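Local coordinates for protein c-di-GMP synthase (Capnocytophaga granulosa, PDB 6WT9) that joins two GTP molecules into the second messenger 3',3'-c-di-GMP in response to phage infection, as part of a CBASS antiviral system that ends in bacterial cell death, at residues N18-F29 with T46-Y56. Numbering follows the deposited sequence.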
loop_
_atom_site.group_PDB
_atom_site.type_symbol
_atom_site.label_atom_id
_atom_site.label_comp_id
_atom_site.label_asym_id
_atom_site.label_seq_id
_atom_site.Cartn_x
_atom_site.Cartn_y
_atom_site.Cartn_z
ATOM N N ASN A 18 -7.416 11.717 -8.020
ATOM C CA ASN A 18 -8.682 11.895 -8.730
ATOM C C ASN A 18 -8.378 12.149 -10.201
ATOM O O ASN A 18 -8.583 13.258 -10.710
ATOM C CB ASN A 18 -9.484 13.042 -8.110
ATOM C CG ASN A 18 -10.858 13.210 -8.729
ATOM O OD1 ASN A 18 -11.298 12.392 -9.538
ATOM N ND2 ASN A 18 -11.547 14.278 -8.346
ATOM N N PRO A 19 -7.879 11.135 -10.917
ATOM C CA PRO A 19 -7.450 11.369 -12.305
ATOM C C PRO A 19 -8.595 11.682 -13.250
ATOM O O PRO A 19 -8.386 12.402 -14.235
ATOM C CB PRO A 19 -6.751 10.055 -12.681
ATOM C CG PRO A 19 -7.403 9.032 -11.818
ATOM C CD PRO A 19 -7.696 9.729 -10.514
ATOM N N GLU A 20 -9.792 11.164 -12.991
ATOM C CA GLU A 20 -10.944 11.466 -13.830
ATOM C C GLU A 20 -11.568 12.814 -13.503
ATOM O O GLU A 20 -12.536 13.205 -14.163
ATOM C CB GLU A 20 -11.990 10.356 -13.702
ATOM C CG GLU A 20 -11.437 8.974 -14.008
ATOM C CD GLU A 20 -12.505 7.900 -14.023
ATOM O OE1 GLU A 20 -13.703 8.250 -13.990
ATOM O OE2 GLU A 20 -12.145 6.705 -14.067
ATOM N N LYS A 21 -11.035 13.525 -12.506
ATOM C CA LYS A 21 -11.477 14.877 -12.164
ATOM C C LYS A 21 -12.971 14.915 -11.850
ATOM O O LYS A 21 -13.698 15.801 -12.303
ATOM C CB LYS A 21 -11.125 15.867 -13.276
ATOM C CG LYS A 21 -9.635 15.966 -13.553
ATOM C CD LYS A 21 -9.353 16.787 -14.799
ATOM C CE LYS A 21 -7.861 16.857 -15.081
ATOM N NZ LYS A 21 -7.571 17.563 -16.360
ATOM N N LEU A 22 -13.433 13.939 -11.074
ATOM C CA LEU A 22 -14.825 13.914 -10.645
ATOM C C LEU A 22 -15.067 15.056 -9.667
ATOM O O LEU A 22 -14.409 15.139 -8.624
ATOM C CB LEU A 22 -15.155 12.566 -10.008
ATOM C CG LEU A 22 -14.830 11.357 -10.889
ATOM C CD1 LEU A 22 -15.214 10.053 -10.207
ATOM C CD2 LEU A 22 -15.515 11.480 -12.243
ATOM N N GLN A 23 -16.004 15.943 -10.010
ATOM C CA GLN A 23 -16.201 17.157 -9.225
ATOM C C GLN A 23 -16.791 16.861 -7.852
ATOM O O GLN A 23 -16.532 17.604 -6.897
ATOM C CB GLN A 23 -17.091 18.135 -9.991
ATOM C CG GLN A 23 -17.208 19.502 -9.343
ATOM C CD GLN A 23 -15.870 20.202 -9.207
ATOM O OE1 GLN A 23 -15.033 20.146 -10.109
ATOM N NE2 GLN A 23 -15.660 20.861 -8.074
ATOM N N GLU A 24 -17.581 15.790 -7.728
ATOM C CA GLU A 24 -18.145 15.447 -6.426
ATOM C C GLU A 24 -17.055 15.122 -5.413
ATOM O O GLU A 24 -17.218 15.389 -4.217
ATOM C CB GLU A 24 -19.121 14.274 -6.561
ATOM C CG GLU A 24 -18.506 12.978 -7.075
ATOM C CD GLU A 24 -18.475 12.891 -8.592
ATOM O OE1 GLU A 24 -18.725 13.916 -9.261
ATOM O OE2 GLU A 24 -18.205 11.788 -9.115
ATOM N N ILE A 25 -15.935 14.556 -5.870
ATOM C CA ILE A 25 -14.813 14.291 -4.975
ATOM C C ILE A 25 -14.173 15.596 -4.527
ATOM O O ILE A 25 -13.887 15.788 -3.338
ATOM C CB ILE A 25 -13.794 13.367 -5.664
ATOM C CG1 ILE A 25 -14.408 11.987 -5.908
ATOM C CG2 ILE A 25 -12.519 13.263 -4.836
ATOM C CD1 ILE A 25 -13.611 11.129 -6.859
ATOM N N THR A 26 -13.943 16.515 -5.467
ATOM C CA THR A 26 -13.309 17.784 -5.127
ATOM C C THR A 26 -14.198 18.618 -4.213
ATOM O O THR A 26 -13.705 19.266 -3.282
ATOM C CB THR A 26 -12.974 18.556 -6.403
ATOM O OG1 THR A 26 -12.217 17.715 -7.283
ATOM C CG2 THR A 26 -12.158 19.799 -6.076
ATOM N N THR A 27 -15.510 18.607 -4.458
ATOM C CA THR A 27 -16.423 19.374 -3.619
ATOM C C THR A 27 -16.482 18.811 -2.204
ATOM O O THR A 27 -16.460 19.569 -1.227
ATOM C CB THR A 27 -17.813 19.404 -4.251
ATOM O OG1 THR A 27 -17.748 20.100 -5.502
ATOM C CG2 THR A 27 -18.807 20.111 -3.340
ATOM N N LYS A 28 -16.545 17.484 -2.070
ATOM C CA LYS A 28 -16.541 16.884 -0.740
ATOM C C LYS A 28 -15.242 17.179 0.001
ATOM O O LYS A 28 -15.246 17.311 1.230
ATOM C CB LYS A 28 -16.778 15.375 -0.843
ATOM C CG LYS A 28 -16.381 14.584 0.398
ATOM C CD LYS A 28 -16.977 13.187 0.400
ATOM C CE LYS A 28 -18.413 13.209 0.895
ATOM N NZ LYS A 28 -18.508 13.755 2.279
ATOM N N PHE A 29 -14.130 17.307 -0.726
ATOM C CA PHE A 29 -12.851 17.604 -0.090
ATOM C C PHE A 29 -12.875 18.976 0.575
ATOM O O PHE A 29 -12.586 19.109 1.770
ATOM C CB PHE A 29 -11.725 17.518 -1.121
ATOM C CG PHE A 29 -10.388 17.955 -0.594
ATOM C CD1 PHE A 29 -9.632 17.112 0.203
ATOM C CD2 PHE A 29 -9.884 19.207 -0.902
ATOM C CE1 PHE A 29 -8.399 17.513 0.689
ATOM C CE2 PHE A 29 -8.653 19.615 -0.421
ATOM C CZ PHE A 29 -7.910 18.764 0.375
ATOM N N THR A 46 -3.583 18.133 3.522
ATOM C CA THR A 46 -4.881 17.508 3.762
ATOM C C THR A 46 -5.212 16.481 2.688
ATOM O O THR A 46 -5.736 15.404 2.994
ATOM C CB THR A 46 -5.977 18.571 3.835
ATOM O OG1 THR A 46 -5.673 19.510 4.873
ATOM C CG2 THR A 46 -7.319 17.923 4.133
ATOM N N LEU A 47 -4.913 16.791 1.425
ATOM C CA LEU A 47 -5.199 15.842 0.355
ATOM C C LEU A 47 -4.238 14.661 0.377
ATOM O O LEU A 47 -4.638 13.536 0.061
ATOM C CB LEU A 47 -5.153 16.542 -1.003
ATOM C CG LEU A 47 -5.644 15.698 -2.179
ATOM C CD1 LEU A 47 -7.012 15.111 -1.870
ATOM C CD2 LEU A 47 -5.689 16.522 -3.456
ATOM N N ALA A 48 -2.977 14.889 0.754
ATOM C CA ALA A 48 -2.013 13.796 0.826
ATOM C C ALA A 48 -2.348 12.803 1.929
ATOM O O ALA A 48 -1.848 11.674 1.900
ATOM C CB ALA A 48 -0.601 14.346 1.033
HETATM N N MSE A 49 -3.171 13.195 2.896
HETATM C CA MSE A 49 -3.592 12.301 3.965
HETATM C C MSE A 49 -4.960 11.711 3.660
HETATM O O MSE A 49 -5.354 10.698 4.237
HETATM C CB MSE A 49 -3.629 13.040 5.300
HETATM C CG MSE A 49 -2.274 13.507 5.788
HETATM SE SE MSE A 49 -2.403 14.492 7.468
HETATM C CE MSE A 49 -0.495 14.617 7.861
ATOM N N ASN A 50 -5.677 12.361 2.749
ATOM C CA ASN A 50 -7.037 11.955 2.434
ATOM C C ASN A 50 -7.046 10.601 1.735
ATOM O O ASN A 50 -6.168 10.293 0.925
ATOM C CB ASN A 50 -7.708 13.010 1.554
ATOM C CG ASN A 50 -9.217 13.042 1.724
ATOM O OD1 ASN A 50 -9.959 12.525 0.890
ATOM N ND2 ASN A 50 -9.676 13.655 2.807
ATOM N N GLY A 51 -8.043 9.786 2.057
ATOM C CA GLY A 51 -8.195 8.520 1.371
ATOM C C GLY A 51 -8.708 8.710 -0.044
ATOM O O GLY A 51 -9.494 9.613 -0.330
ATOM N N VAL A 52 -8.226 7.855 -0.948
ATOM C CA VAL A 52 -8.776 7.825 -2.296
ATOM C C VAL A 52 -10.269 7.555 -2.205
ATOM O O VAL A 52 -10.722 6.731 -1.397
ATOM C CB VAL A 52 -8.060 6.764 -3.152
ATOM C CG1 VAL A 52 -8.778 6.559 -4.479
ATOM C CG2 VAL A 52 -6.612 7.159 -3.391
ATOM N N SER A 53 -11.045 8.273 -3.009
ATOM C CA SER A 53 -12.493 8.126 -2.967
ATOM C C SER A 53 -12.884 6.681 -3.273
ATOM O O SER A 53 -12.263 6.036 -4.127
ATOM C CB SER A 53 -13.157 9.071 -3.968
ATOM O OG SER A 53 -14.528 8.756 -4.138
ATOM N N PRO A 54 -13.897 6.139 -2.593
ATOM C CA PRO A 54 -14.331 4.766 -2.900
ATOM C C PRO A 54 -14.838 4.595 -4.320
ATOM O O PRO A 54 -14.943 3.455 -4.789
ATOM C CB PRO A 54 -15.442 4.507 -1.871
ATOM C CG PRO A 54 -15.904 5.867 -1.453
ATOM C CD PRO A 54 -14.692 6.746 -1.512
ATOM N N GLU A 55 -15.155 5.690 -5.016
ATOM C CA GLU A 55 -15.507 5.604 -6.430
ATOM C C GLU A 55 -14.411 4.909 -7.227
ATOM O O GLU A 55 -14.691 4.051 -8.072
ATOM C CB GLU A 55 -15.765 7.006 -6.985
ATOM C CG GLU A 55 -16.206 7.041 -8.438
ATOM C CD GLU A 55 -17.713 6.993 -8.594
ATOM O OE1 GLU A 55 -18.406 6.677 -7.604
ATOM O OE2 GLU A 55 -18.203 7.281 -9.707
ATOM N N TYR A 56 -13.150 5.262 -6.964
ATOM C CA TYR A 56 -12.029 4.601 -7.623
ATOM C C TYR A 56 -11.736 3.240 -7.006
ATOM O O TYR A 56 -11.462 2.275 -7.727
ATOM C CB TYR A 56 -10.781 5.479 -7.553
ATOM C CG TYR A 56 -10.873 6.753 -8.355
ATOM C CD1 TYR A 56 -10.691 6.740 -9.730
ATOM C CD2 TYR A 56 -11.129 7.969 -7.737
ATOM C CE1 TYR A 56 -10.772 7.901 -10.470
ATOM C CE2 TYR A 56 -11.209 9.137 -8.471
ATOM C CZ TYR A 56 -11.030 9.096 -9.837
ATOM O OH TYR A 56 -11.109 10.252 -10.576
#
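Tyr56 sends its phenol into the type I turn Asn18-Lys21. Tyr56 OH and Asn18 OD1, which lies in the plane of the ring at its edge, are modelled 2.4 Å apart, too short for the exact length to be taken at face value. Tyr56 OH also accepts from the backbone Glu20 N at 2.9 Å, a bent bond with an N-H...O angle of 141°. Asn18 has its CG anti to the backbone N (chi1 -175°), which turns the amide inside the loop, where OD1 also takes the N-H of Leu22 while Asn18 ND2 donates to Leu22 O at 3.0 Å. The amide is thereby fixed against rotation, its plane 68° from that of the phenol. Pro19 CD lies 3.5 Å from Tyr56 CZ, and Ile25 CD1 is equally close to Tyr56 CE2, both oblique to the ring.

The turn after helix 6-17 and the first part of helix 23-32 thus pack on helix 40-49, the following loop and the start of helix 54-71, which runs on to strand 78-83 of the sheet in this cGAS/DncV-like nucleotidyltransferase. Ser53, the N-cap of helix 54-71, accepts from Glu55 N through its OG, and Ser53 CB meets Ile25 CD1 at 3.6 Å. Leu22 CD1, for its part, rests on the aliphatic CG of Glu55.

One helical turn beyond Ile25, Phe29 meets Thr46 and Leu47 of helix 40-49. Phe29 CE1 approaches Thr46 CG2 and Leu47 CA, both at 3.6 Å and oblique to the ring. Leu47 CD1 lies 3.8 Å from Phe29 CE1, the two side chains crossing at about a right angle. The Thr46 hydroxyl is engaged by Leu42 O and Tyr289.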